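Side-chain contacts in Thiosulfate:glutathione sulfurtransferase (Saccharomyces cerevisiae, PDB 3D1P), which transfers sulfur from thiosulfate to glutathione, making the S-sulfanylglutathione on which mitochondrial hydrogen sulfide metabolism depends: residues Val55-Ser60 with Asn127-His132; Arg66-Ala71 with Lys81-Pro86; Leu94-Ala99 with Glu106-Ala111. One frame throughout, in Å; residues are numbered along the deposited sequence. Where two conformers were deposited one is given.

Interaction 1: residues Val55-Ser60 with Asn127-His132; sequences VHIPAS and NDWVSH
Ile57 lies across one face of the Trp129 indole, its outer chain running over both rings. CG1 sits above the five-membered ring, 3.8 Å from its centroid and 16° off the normal, which makes a CH-pi contact; its nearest single atom is Trp129 CE2 at 3.7 Å. CD1 continues over the bond shared by the two rings, 3.9 Å from Trp129 CD2, so two successive carbons of the isoleucine are laid on the aromatic surface. The chain is extended beyond CB (chi2 179°), which carries CD1 out over the indole instead of folding it back. On the helix side, Trp129 has CG anti to its own nitrogen (chi1 -175°), and the ring reaches from helix 125-131 toward the loop. Phe27, Met30 and Val34 of helix 27-36 also pack on the tryptophan, and Val34 touches Ile57 as well.

Nearer the surface is a minor, less certain contact: in one of the two Val55 conformers, Val55 CG1 and Val130 CG2 are 4.2 Å apart. Beside the indole N-H a water joins the segments: it accepts from Trp129 NE1 at 3.0 Å and donates to His56 O at 2.9 Å. The loop keeps its shape through a type II turn from Ile57 to Ser60, in which Ile57 O takes both the Ser60 N bond and one from Ser60 OG, 2.7 Å long and on a lone pair in the carbonyl plane.

The contact is thus mainly apolar, joining the loop after helix 49-54 to the last helix of the rhodanese domain. Its one polar link is indirect: the water gives the indole N-H a hydrogen-bond partner while the ring face stays against hydrocarbon.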
loop_
_atom_site.group_PDB
_atom_site.type_symbol
_atom_site.label_atom_id
_atom_site.label_comp_id
_atom_site.label_asym_id
_atom_site.label_seq_id
_atom_site.Cartn_x
_atom_site.Cartn_y
_atom_site.Cartn_z
ATOM N N VAL A 55 10.693 5.369 7.532
ATOM C CA VAL A 55 9.774 4.707 8.468
ATOM C C VAL A 55 8.712 3.992 7.628
ATOM O O VAL A 55 8.341 4.492 6.583
ATOM C CB VAL A 55 9.173 5.707 9.548
ATOM C CG1 VAL A 55 7.782 5.296 10.005
ATOM C CG2 VAL A 55 10.104 6.014 10.806
ATOM N N HIS A 56 8.225 2.823 8.057
ATOM C CA HIS A 56 7.188 2.158 7.284
ATOM C C HIS A 56 6.372 1.308 8.240
ATOM O O HIS A 56 6.771 1.045 9.375
ATOM C CB HIS A 56 7.735 1.396 6.105
ATOM C CG HIS A 56 8.710 0.370 6.454
ATOM N ND1 HIS A 56 10.055 0.582 6.273
ATOM C CD2 HIS A 56 8.571 -0.885 6.935
ATOM C CE1 HIS A 56 10.710 -0.512 6.622
ATOM N NE2 HIS A 56 9.833 -1.414 7.029
ATOM N N ILE A 57 5.183 0.917 7.798
ATOM C CA ILE A 57 4.370 0.020 8.600
ATOM C C ILE A 57 4.972 -1.386 8.510
ATOM O O ILE A 57 5.223 -1.887 7.413
ATOM C CB ILE A 57 2.907 0.041 8.175
ATOM C CG1 ILE A 57 2.363 1.453 8.319
ATOM C CG2 ILE A 57 2.106 -0.984 8.987
ATOM C CD1 ILE A 57 0.918 1.600 7.910
ATOM N N PRO A 58 5.198 -2.086 9.633
ATOM C CA PRO A 58 5.737 -3.431 9.541
ATOM C C PRO A 58 4.862 -4.327 8.674
ATOM O O PRO A 58 3.655 -4.291 8.749
ATOM C CB PRO A 58 5.773 -3.888 11.011
ATOM C CG PRO A 58 5.912 -2.671 11.777
ATOM C CD PRO A 58 5.057 -1.658 11.020
ATOM N N ALA A 59 5.525 -5.137 7.886
ATOM C CA ALA A 59 4.887 -6.120 7.025
ATOM C C ALA A 59 4.261 -5.531 5.772
ATOM O O ALA A 59 3.793 -6.255 4.913
ATOM C CB ALA A 59 3.856 -7.007 7.804
ATOM N N SER A 60 4.327 -4.213 5.606
ATOM C CA SER A 60 3.924 -3.627 4.343
ATOM C C SER A 60 4.928 -3.983 3.268
ATOM O O SER A 60 6.057 -4.392 3.561
ATOM C CB SER A 60 3.810 -2.121 4.476
ATOM O OG SER A 60 5.063 -1.496 4.784
ATOM N N ASN A 127 1.905 10.218 6.375
ATOM C CA ASN A 127 1.871 11.446 7.149
ATOM C C ASN A 127 0.882 11.288 8.298
ATOM O O ASN A 127 1.155 11.693 9.429
ATOM C CB ASN A 127 1.464 12.646 6.278
ATOM C CG ASN A 127 2.532 13.073 5.315
ATOM O OD1 ASN A 127 3.599 12.471 5.179
ATOM N ND2 ASN A 127 2.208 14.156 4.565
ATOM N N ASP A 128 -0.287 10.720 8.002
ATOM C CA ASP A 128 -1.286 10.463 9.023
ATOM C C ASP A 128 -0.771 9.469 10.063
ATOM O O ASP A 128 -0.935 9.663 11.281
ATOM C CB ASP A 128 -2.554 9.975 8.350
ATOM C CG ASP A 128 -3.678 9.640 9.319
ATOM O OD1 ASP A 128 -4.607 10.473 9.448
ATOM O OD2 ASP A 128 -3.629 8.541 9.905
ATOM N N TRP A 129 -0.130 8.408 9.598
ATOM C CA TRP A 129 0.361 7.371 10.490
ATOM C C TRP A 129 1.322 7.977 11.511
ATOM O O TRP A 129 1.174 7.802 12.733
ATOM C CB TRP A 129 1.031 6.272 9.667
ATOM C CG TRP A 129 1.483 5.077 10.461
ATOM C CD1 TRP A 129 2.764 4.750 10.768
ATOM C CD2 TRP A 129 0.656 3.993 10.951
ATOM N NE1 TRP A 129 2.802 3.539 11.428
ATOM C CE2 TRP A 129 1.523 3.061 11.553
ATOM C CE3 TRP A 129 -0.722 3.716 10.920
ATOM C CZ2 TRP A 129 1.045 1.884 12.154
ATOM C CZ3 TRP A 129 -1.193 2.574 11.522
ATOM C CH2 TRP A 129 -0.299 1.669 12.128
ATOM N N VAL A 130 2.321 8.711 11.018
ATOM C CA VAL A 130 3.316 9.306 11.895
ATOM C C VAL A 130 2.697 10.425 12.735
ATOM O O VAL A 130 3.029 10.577 13.923
ATOM C CB VAL A 130 4.518 9.781 11.086
ATOM C CG1 VAL A 130 5.492 10.630 11.918
ATOM C CG2 VAL A 130 5.216 8.574 10.484
ATOM N N SER A 131 1.789 11.225 12.201
ATOM C CA SER A 131 1.141 12.272 12.972
ATOM C C SER A 131 0.483 11.729 14.230
ATOM O O SER A 131 0.457 12.403 15.260
ATOM C CB SER A 131 0.063 12.988 12.138
ATOM O OG SER A 131 0.637 13.835 11.154
ATOM N N HIS A 132 -0.105 10.538 14.123
ATOM C CA HIS A 132 -0.825 9.913 15.218
ATOM C C HIS A 132 0.048 8.991 16.051
ATOM O O HIS A 132 -0.458 8.354 16.973
ATOM C CB HIS A 132 -2.028 9.132 14.689
ATOM C CG HIS A 132 -3.089 9.972 14.079
ATOM N ND1 HIS A 132 -3.103 10.302 12.760
ATOM C CD2 HIS A 132 -4.210 10.521 14.593
ATOM C CE1 HIS A 132 -4.159 11.040 12.489
ATOM N NE2 HIS A 132 -4.841 11.212 13.589
HETATM O O HOH W 1 5.393 2.097 11.649
#

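Interaction 2: residues Arg66-Ala71 with Lys81-Pro86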
loop_
_atom_site.group_PDB
_atom_site.type_symbol
_atom_site.label_atom_id
_atom_site.label_comp_id
_atom_site.label_asym_id
_atom_site.label_seq_id
_atom_site.Cartn_x
_atom_site.Cartn_y
_atom_site.Cartn_z
ATOM N N ARG A 66 6.320 6.703 -8.091
ATOM C CA ARG A 66 7.091 7.645 -8.898
ATOM C C ARG A 66 8.050 6.940 -9.855
ATOM O O ARG A 66 8.146 7.300 -11.028
ATOM C CB ARG A 66 7.863 8.612 -7.998
ATOM C CG ARG A 66 7.072 9.843 -7.588
ATOM C CD ARG A 66 7.855 10.699 -6.605
ATOM N NE ARG A 66 8.988 11.365 -7.240
ATOM C CZ ARG A 66 8.880 12.412 -8.052
ATOM N NH1 ARG A 66 7.687 12.919 -8.329
ATOM N NH2 ARG A 66 9.966 12.955 -8.586
ATOM N N SER A 67 8.761 5.941 -9.344
ATOM C CA SER A 67 9.741 5.220 -10.125
ATOM C C SER A 67 9.213 3.965 -10.815
ATOM O O SER A 67 9.890 3.466 -11.714
ATOM C CB SER A 67 10.991 4.961 -9.319
ATOM O OG SER A 67 10.690 4.279 -8.141
ATOM N N HIS A 68 8.023 3.498 -10.443
ATOM C CA HIS A 68 7.399 2.345 -11.068
ATOM C C HIS A 68 5.887 2.574 -11.179
ATOM O O HIS A 68 5.095 1.805 -10.612
ATOM C CB HIS A 68 7.696 1.046 -10.297
ATOM C CG HIS A 68 9.126 0.736 -10.229
ATOM N ND1 HIS A 68 9.782 0.091 -11.255
ATOM C CD2 HIS A 68 10.055 0.984 -9.285
ATOM C CE1 HIS A 68 11.046 -0.074 -10.927
ATOM N NE2 HIS A 68 11.245 0.480 -9.751
ATOM N N PRO A 69 5.440 3.592 -11.914
ATOM C CA PRO A 69 3.999 3.906 -11.924
ATOM C C PRO A 69 3.134 2.833 -12.542
ATOM O O PRO A 69 1.932 2.739 -12.257
ATOM C CB PRO A 69 3.937 5.227 -12.699
ATOM C CG PRO A 69 5.171 5.190 -13.571
ATOM C CD PRO A 69 6.239 4.565 -12.674
ATOM N N ASP A 70 3.726 2.060 -13.449
ATOM C CA ASP A 70 3.095 0.926 -14.114
ATOM C C ASP A 70 3.189 -0.378 -13.380
ATOM O O ASP A 70 2.760 -1.380 -13.917
ATOM C CB ASP A 70 3.763 0.696 -15.509
ATOM C CG ASP A 70 5.305 0.459 -15.405
ATOM O OD1 ASP A 70 6.009 0.926 -14.392
ATOM O OD2 ASP A 70 5.822 -0.116 -16.418
ATOM N N ALA A 71 3.742 -0.398 -12.164
ATOM C CA ALA A 71 3.997 -1.649 -11.506
ATOM C C ALA A 71 2.753 -2.536 -11.464
ATOM O O ALA A 71 2.836 -3.717 -11.772
ATOM C CB ALA A 71 4.476 -1.424 -10.073
ATOM N N LYS A 81 10.795 -8.804 -11.681
ATOM C CA LYS A 81 12.027 -8.263 -12.224
ATOM C C LYS A 81 12.168 -6.770 -11.965
ATOM O O LYS A 81 13.288 -6.294 -11.686
ATOM C CB LYS A 81 12.117 -8.567 -13.711
ATOM C CG LYS A 81 12.305 -10.030 -13.997
ATOM C CD LYS A 81 12.196 -10.248 -15.497
ATOM C CE LYS A 81 12.456 -11.658 -15.904
ATOM N NZ LYS A 81 12.021 -11.879 -17.300
ATOM N N GLN A 82 11.076 -6.018 -12.095
ATOM C CA GLN A 82 11.148 -4.594 -11.947
ATOM C C GLN A 82 11.182 -4.142 -10.492
ATOM O O GLN A 82 11.886 -3.190 -10.162
ATOM C CB GLN A 82 9.992 -3.949 -12.701
ATOM C CG GLN A 82 10.082 -4.201 -14.264
ATOM C CD GLN A 82 11.371 -3.706 -14.998
ATOM O OE1 GLN A 82 11.924 -2.713 -14.585
ATOM N NE2 GLN A 82 11.810 -4.393 -16.112
ATOM N N ILE A 83 10.375 -4.772 -9.644
ATOM C CA ILE A 83 10.180 -4.321 -8.274
ATOM C C ILE A 83 11.034 -5.088 -7.289
ATOM O O ILE A 83 11.385 -4.543 -6.263
ATOM C CB ILE A 83 8.677 -4.443 -7.887
ATOM C CG1 ILE A 83 7.799 -3.796 -8.948
ATOM C CG2 ILE A 83 8.396 -3.819 -6.514
ATOM C CD1 ILE A 83 8.051 -2.338 -9.232
ATOM N N GLY A 84 11.366 -6.329 -7.591
ATOM C CA GLY A 84 12.197 -7.143 -6.720
ATOM C C GLY A 84 11.490 -7.965 -5.670
ATOM O O GLY A 84 12.164 -8.592 -4.860
ATOM N N ILE A 85 10.157 -7.929 -5.675
ATOM C CA ILE A 85 9.325 -8.710 -4.800
ATOM C C ILE A 85 8.216 -9.311 -5.650
ATOM O O ILE A 85 7.947 -8.850 -6.748
ATOM C CB ILE A 85 8.736 -7.861 -3.655
ATOM C CG1 ILE A 85 7.810 -6.766 -4.200
ATOM C CG2 ILE A 85 9.864 -7.345 -2.800
ATOM C CD1 ILE A 85 7.052 -6.020 -3.088
ATOM N N PRO A 86 7.531 -10.342 -5.150
ATOM C CA PRO A 86 6.456 -10.963 -5.919
ATOM C C PRO A 86 5.268 -10.034 -6.084
ATOM O O PRO A 86 4.938 -9.221 -5.209
ATOM C CB PRO A 86 6.051 -12.201 -5.081
ATOM C CG PRO A 86 7.262 -12.471 -4.272
ATOM C CD PRO A 86 7.805 -11.110 -3.933
#
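His68, preceded by Ser67 with its hydrogen bond to Glu48, presents one ring face to the end of Ile83. The methyl CD1 of Ile83 stands 3.7 Å from the centroid of the imidazole, 25° off its normal, a CH-pi contact displaced toward the rim; His68 CG, at 3.4 Å from Ile83 CD1, is the closest ring atom. With CG beside the backbone nitrogen (chi1 -61°), the histidine ring is carried toward helix 76-83, and its CE1 comes 3.3 Å from Gln82 O, which approaches the ring obliquely. The side chain of Gln82 adds a looser flank, its CB 4.3 Å from His68 ND1, while its amide nitrogen is bonded to Glu78. Replacing His68 by an alanine would probably leave the Ile83 methyl without the flat surface it rests on and open a gap beside the end of the helix.

From His68 the chain enters a type I turn, closed by the bond from Ala71 N to His68 O at 3.0 Å. The turn brings Ala71 round to the same isoleucine: Ala71 CB is 3.8 Å from Ile83 CD1, so that this one methyl is shared between an imidazole face and an alanine methyl. Val63 and Phe79 also pack against Ala71.

Helix 76-83 stops directly after Ile83, where Gly84 leaves it with positive phi (89°), a conformation that suits glycine. The arrangement is local packing in the excursion between strands 61-62 and 93-97 of the rhodanese fold, where the loop ahead of a short helix doubles back onto that helix's C-terminal turn.

Interaction 3: residues Leu94-Ala99 with Glu106-Ala111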
loop_
_atom_site.group_PDB
_atom_site.type_symbol
_atom_site.label_atom_id
_atom_site.label_comp_id
_atom_site.label_asym_id
_atom_site.label_seq_id
_atom_site.Cartn_x
_atom_site.Cartn_y
_atom_site.Cartn_z
ATOM N N LEU A 94 -5.819 -5.112 -1.233
ATOM C CA LEU A 94 -4.623 -4.277 -1.266
ATOM C C LEU A 94 -5.018 -2.874 -0.800
ATOM O O LEU A 94 -5.957 -2.284 -1.352
ATOM C CB LEU A 94 -4.047 -4.176 -2.677
ATOM C CG LEU A 94 -3.082 -5.295 -3.081
ATOM C CD1 LEU A 94 -3.735 -6.708 -3.037
ATOM C CD2 LEU A 94 -2.506 -4.989 -4.452
ATOM N N ILE A 95 -4.314 -2.364 0.201
ATOM C CA ILE A 95 -4.587 -1.058 0.788
ATOM C C ILE A 95 -3.450 -0.124 0.387
ATOM O O ILE A 95 -2.312 -0.353 0.770
ATOM C CB ILE A 95 -4.693 -1.122 2.306
ATOM C CG1 ILE A 95 -5.692 -2.176 2.750
ATOM C CG2 ILE A 95 -5.057 0.267 2.849
ATOM C CD1 ILE A 95 -5.789 -2.342 4.290
ATOM N N PHE A 96 -3.761 0.914 -0.383
ATOM C CA PHE A 96 -2.755 1.765 -0.976
ATOM C C PHE A 96 -2.576 3.071 -0.213
ATOM O O PHE A 96 -3.556 3.709 0.206
ATOM C CB PHE A 96 -3.179 2.147 -2.395
ATOM C CG PHE A 96 -3.112 1.005 -3.338
ATOM C CD1 PHE A 96 -1.968 0.768 -4.093
ATOM C CD2 PHE A 96 -4.177 0.114 -3.454
ATOM C CE1 PHE A 96 -1.917 -0.319 -4.952
ATOM C CE2 PHE A 96 -4.102 -0.987 -4.303
ATOM C CZ PHE A 96 -2.961 -1.197 -5.016
ATOM N N TYR A 97 -1.324 3.514 -0.106
ATOM C CA TYR A 97 -1.019 4.810 0.524
ATOM C C TYR A 97 0.394 5.223 0.123
ATOM O O TYR A 97 1.205 4.424 -0.337
ATOM C CB TYR A 97 -1.160 4.736 2.047
ATOM C CG TYR A 97 -0.363 3.638 2.690
ATOM C CD1 TYR A 97 0.936 3.866 3.136
ATOM C CD2 TYR A 97 -0.877 2.365 2.871
ATOM C CE1 TYR A 97 1.676 2.880 3.721
ATOM C CE2 TYR A 97 -0.145 1.348 3.441
ATOM C CZ TYR A 97 1.141 1.599 3.892
ATOM O OH TYR A 97 1.848 0.592 4.482
ATOM N N CYS A 98 0.674 6.496 0.385
ATOM C CA CYS A 98 2.011 7.055 0.170
ATOM C C CYS A 98 2.385 7.889 1.412
ATOM O O CYS A 98 2.393 7.357 2.514
ATOM C CB CYS A 98 2.118 7.780 -1.198
ATOM S SG CYS A 98 0.946 9.123 -1.428
ATOM N N ALA A 99 2.722 9.177 1.196
ATOM C CA ALA A 99 3.016 10.117 2.290
ATOM C C ALA A 99 1.766 10.959 2.560
ATOM O O ALA A 99 1.202 10.872 3.643
ATOM C CB ALA A 99 4.218 10.975 1.959
ATOM N N GLU A 106 -3.283 7.236 -7.026
ATOM C CA GLU A 106 -2.920 6.918 -8.417
ATOM C C GLU A 106 -2.633 5.436 -8.571
ATOM O O GLU A 106 -3.036 4.793 -9.549
ATOM C CB GLU A 106 -1.685 7.716 -8.869
ATOM C CG GLU A 106 -1.958 9.195 -9.071
ATOM C CD GLU A 106 -3.158 9.448 -10.024
ATOM O OE1 GLU A 106 -3.173 8.871 -11.123
ATOM O OE2 GLU A 106 -4.110 10.163 -9.652
ATOM N N ALA A 107 -1.858 4.895 -7.640
ATOM C CA ALA A 107 -1.509 3.475 -7.704
ATOM C C ALA A 107 -2.726 2.594 -7.544
ATOM O O ALA A 107 -2.857 1.565 -8.236
ATOM C CB ALA A 107 -0.456 3.159 -6.643
ATOM N N GLN A 108 -3.656 2.977 -6.683
ATOM C CA GLN A 108 -4.900 2.226 -6.518
ATOM C C GLN A 108 -5.639 2.154 -7.847
ATOM O O GLN A 108 -6.203 1.109 -8.189
ATOM C CB GLN A 108 -5.777 2.856 -5.428
ATOM C CG GLN A 108 -7.045 2.090 -5.132
ATOM C CD GLN A 108 -8.248 2.337 -6.077
ATOM O OE1 GLN A 108 -9.141 1.446 -6.210
ATOM N NE2 GLN A 108 -8.292 3.456 -6.726
ATOM N N LYS A 109 -5.648 3.236 -8.596
ATOM C CA LYS A 109 -6.334 3.253 -9.889
ATOM C C LYS A 109 -5.672 2.314 -10.872
ATOM O O LYS A 109 -6.356 1.641 -11.664
ATOM C CB LYS A 109 -6.380 4.661 -10.445
ATOM C CG LYS A 109 -7.407 5.535 -9.745
ATOM C CD LYS A 109 -7.368 7.005 -10.122
ATOM C CE LYS A 109 -8.554 7.755 -9.515
ATOM N NZ LYS A 109 -8.470 9.250 -9.494
ATOM N N VAL A 110 -4.330 2.264 -10.876
ATOM C CA VAL A 110 -3.640 1.316 -11.747
ATOM C C VAL A 110 -4.048 -0.108 -11.382
ATOM O O VAL A 110 -4.406 -0.908 -12.239
ATOM C CB VAL A 110 -2.106 1.486 -11.675
ATOM C CG1 VAL A 110 -1.424 0.429 -12.551
ATOM C CG2 VAL A 110 -1.687 2.892 -12.088
ATOM N N ALA A 111 -3.982 -0.440 -10.098
ATOM C CA ALA A 111 -4.292 -1.807 -9.700
ATOM C C ALA A 111 -5.743 -2.191 -10.024
ATOM O O ALA A 111 -6.014 -3.261 -10.561
ATOM C CB ALA A 111 -4.004 -1.985 -8.184
#
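Phe96 lays a ring face on the backbone of helix 106-111, with Gln108 CA 3.8 Å from the ring centroid and only 10° off the normal. This CH-pi contact lies over the ring centre, and the carbonyl carbon of Ala107 is over the same face. Three CB atoms of the helix flank this contact: Ala107 CB at 3.8 Å from Phe96 CD1, Gln108 CB at 3.7 Å from Phe96 CD2, and Ala111 CB at 3.4 Å from Phe96 CZ, the last approaching obliquely. The two alanines, one helical turn apart, let the aromatic ring come close to the helix backbone; Phe96 and Gln108 have their CA atoms 6.0 Å apart.

Strand 94-97 and helix 106-111 run nearly antiparallel, at 147°, with their axes 8.0 Å apart at closest approach. They are the first strand and the helix of a beta-alpha-beta unit completed by strand 119-121, and the turn between them begins with Cys98, the residue that carries the persulfide intermediate in catalysis.

Beyond the ring, in one of its two conformers, the Gln108 chain bends at chi2 and carries its amide away from the helix-strand interface, its plane 82° from that of Phe96. There OE1 is hydrogen-bonded to Thr119, whose side chain also touches Phe96. Phe72 meets the phenylalanine edge-to-face. Main-chain bonds tie Phe96 to Ser120 on one neighbouring strand and Ile95 to Val42 and Val44 on the other, which holds the strand between its two neighbours in the sheet, while the backbone nitrogen of Cys98 is hydrogen-bonded to Ser125 OG.

How the interactions relate
The three contacts belong to one rhodanese domain. Interaction 3 uses strand 93-97, central in the parallel sheet between strands 119-121 and 41-45; helix 76-83 of interaction 2 precedes that strand, and interaction 1 joins helix 125-131 to the loop before strand 61-62. Interactions 2 and 3 thus fall, in that order, between the segments of interaction 1. Interactions 1 and 3 have centres 15 Å apart yet touch: Asn127 N lies 2.9 Å from Ala99 O, a probable hydrogen bond, which joins the last helix to the segment holding catalytic Cys98. Interactions 2 and 3, 13 Å apart between centres, meet where Pro69 packs on Val110. Interactions 1 and 2, with centres 21 Å apart, do not touch.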